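Local coordinates for protein cysteine protease-like virA (Shigella flexneri, PDB 3EB8) that is a secreted virulence effector required for entry into epithelial cells and spread within and between them, with a disputed alpha-tubulin-specific protease activity, at residues Gln208-Cys211 with Phe212-Lys216; Thr68-Ser71 with Ser72-Asn76. One frame throughout, in Å; residues are numbered along the deposited sequence.

Contact 1: residues Gln208-Cys211 with Phe212-Lys216; sequences QDLC and FQTEK
Asp209 and Cys211 meet Phe212, and Cys211 meets Thr214 and Glu215, in a local contact at the exposed N-terminal end of helix 210-221. Asp209 holds the N-cap position, but its carboxylate makes no capping bond. Its side chain instead runs beside that of Phe212, with CB 3.6 Å from Phe212 CD1 at the edge of the ring and near its plane; the carboxylate stands almost perpendicular to the ring, at 86°. The main chain of Asp209 starts the helical ladder, Gln213 N giving a hydrogen bond of 2.8 Å to Asp209 O. The next rung, Thr214 N to Leu210 O, is less certain because that oxygen is modelled too close to a neighbour. Cys211 O is gripped twice, by Glu215 N at 2.9 Å and by the hydroxyl Thr214 OG1 at 2.8 Å, both from the same face of the carbonyl plane. Thr214 OG1 reaches back because chi1, 81°, sets it between its own backbone N and carbonyl carbon. Cys211 SG lies obliquely to the Phe212 ring, 4.6 Å from its centroid, in a sulfur-aromatic contact. Phe205 and Gln207, from the preceding loop, also touch Phe212. A threonine hydroxyl sharing a carbonyl with the next residue's amide is a familiar feature of alpha-helices; here it lies near the start of a helix within the tubulin-binding region.

Contact 2: residues Thr68-Ser71 with Ser72-Asn76; sequences TQLS and SKEYN
Ser71 and Glu74 exchange polar contacts where strand 66-69 gives way to helix 72-81, a short connection at the protein surface. Two hydrogen bonds make this a capping box: Ser71 N donates to Glu74 OE2 at 3.1 Å, and Glu74 N donates to Ser71 OG at 3.3 Å, the second less sure because OG is modelled too close to a neighbour. The carboxylate is approached from above, the amide nitrogen lying 58° out of its plane. Glu74 can reach back because CG is anti to its own carbonyl carbon (chi1 -41°) and the chain beyond is extended. The main chain adds a rung of the helix, Tyr75 N to Ser71 O at 3.0 Å. Apolar contact comes from Leu70, whose CD1 lies 3.7 Å from Tyr75 CA and 4.0 Å from Tyr75 CB, while its CB passes across Glu74 with OE2 at 3.9 Å. Leu70 and the buried Tyr75 both also touch Cys55 of strand 54-61, which lays the helix start against the sheet. The amide of the cap residue and, less surely, that of Glu74 in the first turn are thus met by side-chain oxygens, and the Glu74 carboxylate, near the positive end of the helix dipole, is probably stabilised in its charged form.

How the contacts relate
Both contacts are surface features at the N-terminal ends of helices, yet they lie in separate parts of the chain, with centres 46 Å apart and nearest atoms about 33 Å apart. Contact 2 comes first in sequence and joins the edge strand of the five-stranded antiparallel sheet to helix 72-81; contact 1 lies entirely at the loop-to-helix start of 210-221 and involves no strand. Their N-caps differ: the serine of contact 2 pairs with a glutamate in a reciprocal box, whereas the aspartate of contact 1 does not cap through its side chain. Sulfur-aromatic contact marks contact 1, aliphatic packing beside a buried tyrosine marks contact 2.

Contact 1: residues Gln208-Cys211 with Phe212-Lys216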
loop_
_atom_site.group_PDB
_atom_site.type_symbol
_atom_site.label_atom_id
_atom_site.label_comp_id
_atom_site.label_asym_id
_atom_site.label_seq_id
_atom_site.Cartn_x
_atom_site.Cartn_y
_atom_site.Cartn_z
ATOM N N GLN A 208 2.632 -0.037 30.882
ATOM C CA GLN A 208 2.850 1.290 31.446
ATOM C C GLN A 208 4.168 1.932 30.989
ATOM O O GLN A 208 4.495 3.048 31.394
ATOM C CB GLN A 208 2.796 1.213 32.971
ATOM C CG GLN A 208 2.088 2.386 33.634
ATOM C CD GLN A 208 0.575 2.312 33.503
ATOM O OE1 GLN A 208 0.020 1.278 33.128
ATOM N NE2 GLN A 208 -0.100 3.413 33.814
ATOM N N ASP A 209 4.916 1.224 30.145
ATOM C CA ASP A 209 6.187 1.732 29.620
ATOM C C ASP A 209 6.012 3.118 29.026
ATOM O O ASP A 209 4.922 3.467 28.573
ATOM C CB ASP A 209 6.754 0.796 28.544
ATOM C CG ASP A 209 7.239 -0.527 29.111
ATOM O OD1 ASP A 209 6.432 -1.235 29.757
ATOM O OD2 ASP A 209 8.426 -0.864 28.900
ATOM N N LEU A 210 7.084 3.906 29.028
ATOM C CA LEU A 210 7.032 5.228 28.420
ATOM C C LEU A 210 6.558 5.112 26.987
ATOM O O LEU A 210 5.678 5.864 26.579
ATOM C CB LEU A 210 8.376 5.960 28.490
ATOM C CG LEU A 210 8.428 7.292 27.728
ATOM C CD1 LEU A 210 7.465 8.310 28.293
ATOM C CD2 LEU A 210 9.831 7.862 27.716
ATOM N N CYS A 211 7.102 4.152 26.233
ATOM C CA CYS A 211 6.676 3.966 24.838
ATOM C C CYS A 211 5.171 3.730 24.705
ATOM O O CYS A 211 4.547 4.341 23.861
ATOM C CB CYS A 211 7.479 2.879 24.107
ATOM S SG CYS A 211 7.502 1.263 24.914
ATOM N N PHE A 212 4.597 2.864 25.542
ATOM C CA PHE A 212 3.151 2.633 25.522
ATOM C C PHE A 212 2.393 3.877 25.938
ATOM O O PHE A 212 1.345 4.171 25.383
ATOM C CB PHE A 212 2.761 1.453 26.405
ATOM C CG PHE A 212 3.174 0.140 25.842
ATOM C CD1 PHE A 212 4.192 -0.595 26.431
ATOM C CD2 PHE A 212 2.571 -0.345 24.693
ATOM C CE1 PHE A 212 4.581 -1.811 25.898
ATOM C CE2 PHE A 212 2.950 -1.554 24.152
ATOM C CZ PHE A 212 3.957 -2.292 24.756
ATOM N N GLN A 213 2.946 4.612 26.897
ATOM C CA GLN A 213 2.337 5.853 27.334
ATOM C C GLN A 213 2.339 6.862 26.182
ATOM O O GLN A 213 1.336 7.543 25.934
ATOM C CB GLN A 213 3.051 6.400 28.569
ATOM C CG GLN A 213 2.183 7.294 29.428
ATOM C CD GLN A 213 0.899 6.634 29.887
ATOM O OE1 GLN A 213 -0.171 7.256 29.872
ATOM N NE2 GLN A 213 0.993 5.373 30.299
ATOM N N THR A 214 3.450 6.934 25.452
ATOM C CA THR A 214 3.497 7.804 24.284
ATOM C C THR A 214 2.489 7.361 23.214
ATOM O O THR A 214 1.761 8.182 22.657
ATOM C CB THR A 214 4.927 7.944 23.683
ATOM O OG1 THR A 214 5.230 6.813 22.864
ATOM C CG2 THR A 214 5.955 8.047 24.770
ATOM N N GLU A 215 2.427 6.068 22.929
ATOM C CA GLU A 215 1.429 5.582 21.985
ATOM C C GLU A 215 -0.005 5.918 22.434
ATOM O O GLU A 215 -0.849 6.284 21.610
ATOM C CB GLU A 215 1.561 4.073 21.761
ATOM C CG GLU A 215 2.868 3.617 21.153
ATOM C CD GLU A 215 2.891 2.108 20.894
ATOM O OE1 GLU A 215 2.016 1.608 20.161
ATOM O OE2 GLU A 215 3.778 1.414 21.429
ATOM N N LYS A 216 -0.292 5.765 23.721
ATOM C CA LYS A 216 -1.645 5.991 24.201
ATOM C C LYS A 216 -2.035 7.425 23.886
ATOM O O LYS A 216 -3.158 7.704 23.452
ATOM C CB LYS A 216 -1.739 5.749 25.710
ATOM C CG LYS A 216 -1.556 4.311 26.129
ATOM C CD LYS A 216 -2.155 4.067 27.508
ATOM C CE LYS A 216 -1.910 5.244 28.438
ATOM N NZ LYS A 216 -2.600 5.092 29.754
#

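Contact 2: residues Thr68-Ser71 with Ser72-Asn76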
loop_
_atom_site.group_PDB
_atom_site.type_symbol
_atom_site.label_atom_id
_atom_site.label_comp_id
_atom_site.label_asym_id
_atom_site.label_seq_id
_atom_site.Cartn_x
_atom_site.Cartn_y
_atom_site.Cartn_z
ATOM N N THR A 68 26.523 2.807 -15.253
ATOM C CA THR A 68 26.589 1.390 -15.538
ATOM C C THR A 68 25.245 0.933 -16.057
ATOM O O THR A 68 24.199 1.323 -15.533
ATOM C CB THR A 68 26.941 0.582 -14.280
ATOM O OG1 THR A 68 28.307 0.838 -13.919
ATOM C CG2 THR A 68 26.748 -0.916 -14.541
ATOM N N GLN A 69 25.271 0.110 -17.090
ATOM C CA GLN A 69 24.044 -0.420 -17.645
ATOM C C GLN A 69 23.849 -1.817 -17.074
ATOM O O GLN A 69 24.748 -2.653 -17.154
ATOM C CB GLN A 69 24.135 -0.450 -19.173
ATOM C CG GLN A 69 22.804 -0.530 -19.891
ATOM C CD GLN A 69 22.971 -0.649 -21.390
ATOM O OE1 GLN A 69 22.202 -0.077 -22.166
ATOM N NE2 GLN A 69 23.993 -1.387 -21.809
ATOM N N LEU A 70 22.689 -2.066 -16.475
ATOM C CA LEU A 70 22.418 -3.365 -15.860
ATOM C C LEU A 70 21.834 -4.353 -16.861
ATOM O O LEU A 70 20.999 -3.980 -17.691
ATOM C CB LEU A 70 21.429 -3.219 -14.700
ATOM C CG LEU A 70 21.607 -2.118 -13.660
ATOM C CD1 LEU A 70 20.538 -2.266 -12.600
ATOM C CD2 LEU A 70 22.979 -2.150 -13.017
ATOM N N SER A 71 22.256 -5.614 -16.770
ATOM C CA SER A 71 21.588 -6.690 -17.511
ATOM C C SER A 71 20.216 -6.904 -16.891
ATOM O O SER A 71 19.952 -6.417 -15.788
ATOM C CB SER A 71 22.379 -7.988 -17.410
ATOM O OG SER A 71 22.359 -8.463 -16.072
ATOM N N SER A 72 19.348 -7.645 -17.575
ATOM C CA SER A 72 17.992 -7.845 -17.066
ATOM C C SER A 72 18.035 -8.500 -15.684
ATOM O O SER A 72 17.176 -8.241 -14.833
ATOM C CB SER A 72 17.149 -8.686 -18.026
ATOM O OG SER A 72 16.973 -9.996 -17.519
ATOM N N LYS A 73 19.046 -9.337 -15.459
ATOM C CA LYS A 73 19.186 -10.024 -14.180
ATOM C C LYS A 73 19.555 -9.049 -13.068
ATOM O O LYS A 73 18.918 -9.012 -12.009
ATOM C CB LYS A 73 20.246 -11.121 -14.282
ATOM C CG LYS A 73 20.647 -11.736 -12.952
ATOM C CD LYS A 73 21.557 -12.947 -13.169
ATOM C CE LYS A 73 22.086 -13.499 -11.848
ATOM N NZ LYS A 73 23.056 -14.617 -12.042
ATOM N N GLU A 74 20.593 -8.260 -13.311
ATOM C CA GLU A 74 21.080 -7.324 -12.302
ATOM C C GLU A 74 20.008 -6.297 -11.956
ATOM O O GLU A 74 19.959 -5.766 -10.850
ATOM C CB GLU A 74 22.346 -6.640 -12.818
ATOM C CG GLU A 74 23.283 -7.609 -13.538
ATOM C CD GLU A 74 24.475 -6.926 -14.179
ATOM O OE1 GLU A 74 25.531 -7.590 -14.305
ATOM O OE2 GLU A 74 24.363 -5.733 -14.549
ATOM N N TYR A 75 19.143 -6.023 -12.917
ATOM C CA TYR A 75 18.108 -5.025 -12.752
ATOM C C TYR A 75 16.967 -5.589 -11.918
ATOM O O TYR A 75 16.338 -4.875 -11.135
ATOM C CB TYR A 75 17.596 -4.572 -14.124
ATOM C CG TYR A 75 16.356 -3.702 -14.076
ATOM C CD1 TYR A 75 16.261 -2.632 -13.199
ATOM C CD2 TYR A 75 15.282 -3.943 -14.928
ATOM C CE1 TYR A 75 15.135 -1.843 -13.160
ATOM C CE2 TYR A 75 14.152 -3.147 -14.902
ATOM C CZ TYR A 75 14.087 -2.108 -14.015
ATOM O OH TYR A 75 12.962 -1.328 -13.986
ATOM N N ASN A 76 16.687 -6.874 -12.092
ATOM C CA ASN A 76 15.622 -7.502 -11.321
ATOM C C ASN A 76 16.095 -7.706 -9.891
ATOM O O ASN A 76 15.317 -7.619 -8.942
ATOM C CB ASN A 76 15.165 -8.815 -11.973
ATOM C CG ASN A 76 14.264 -8.579 -13.173
ATOM O OD1 ASN A 76 13.172 -8.014 -13.052
ATOM N ND2 ASN A 76 14.721 -9.009 -14.344
#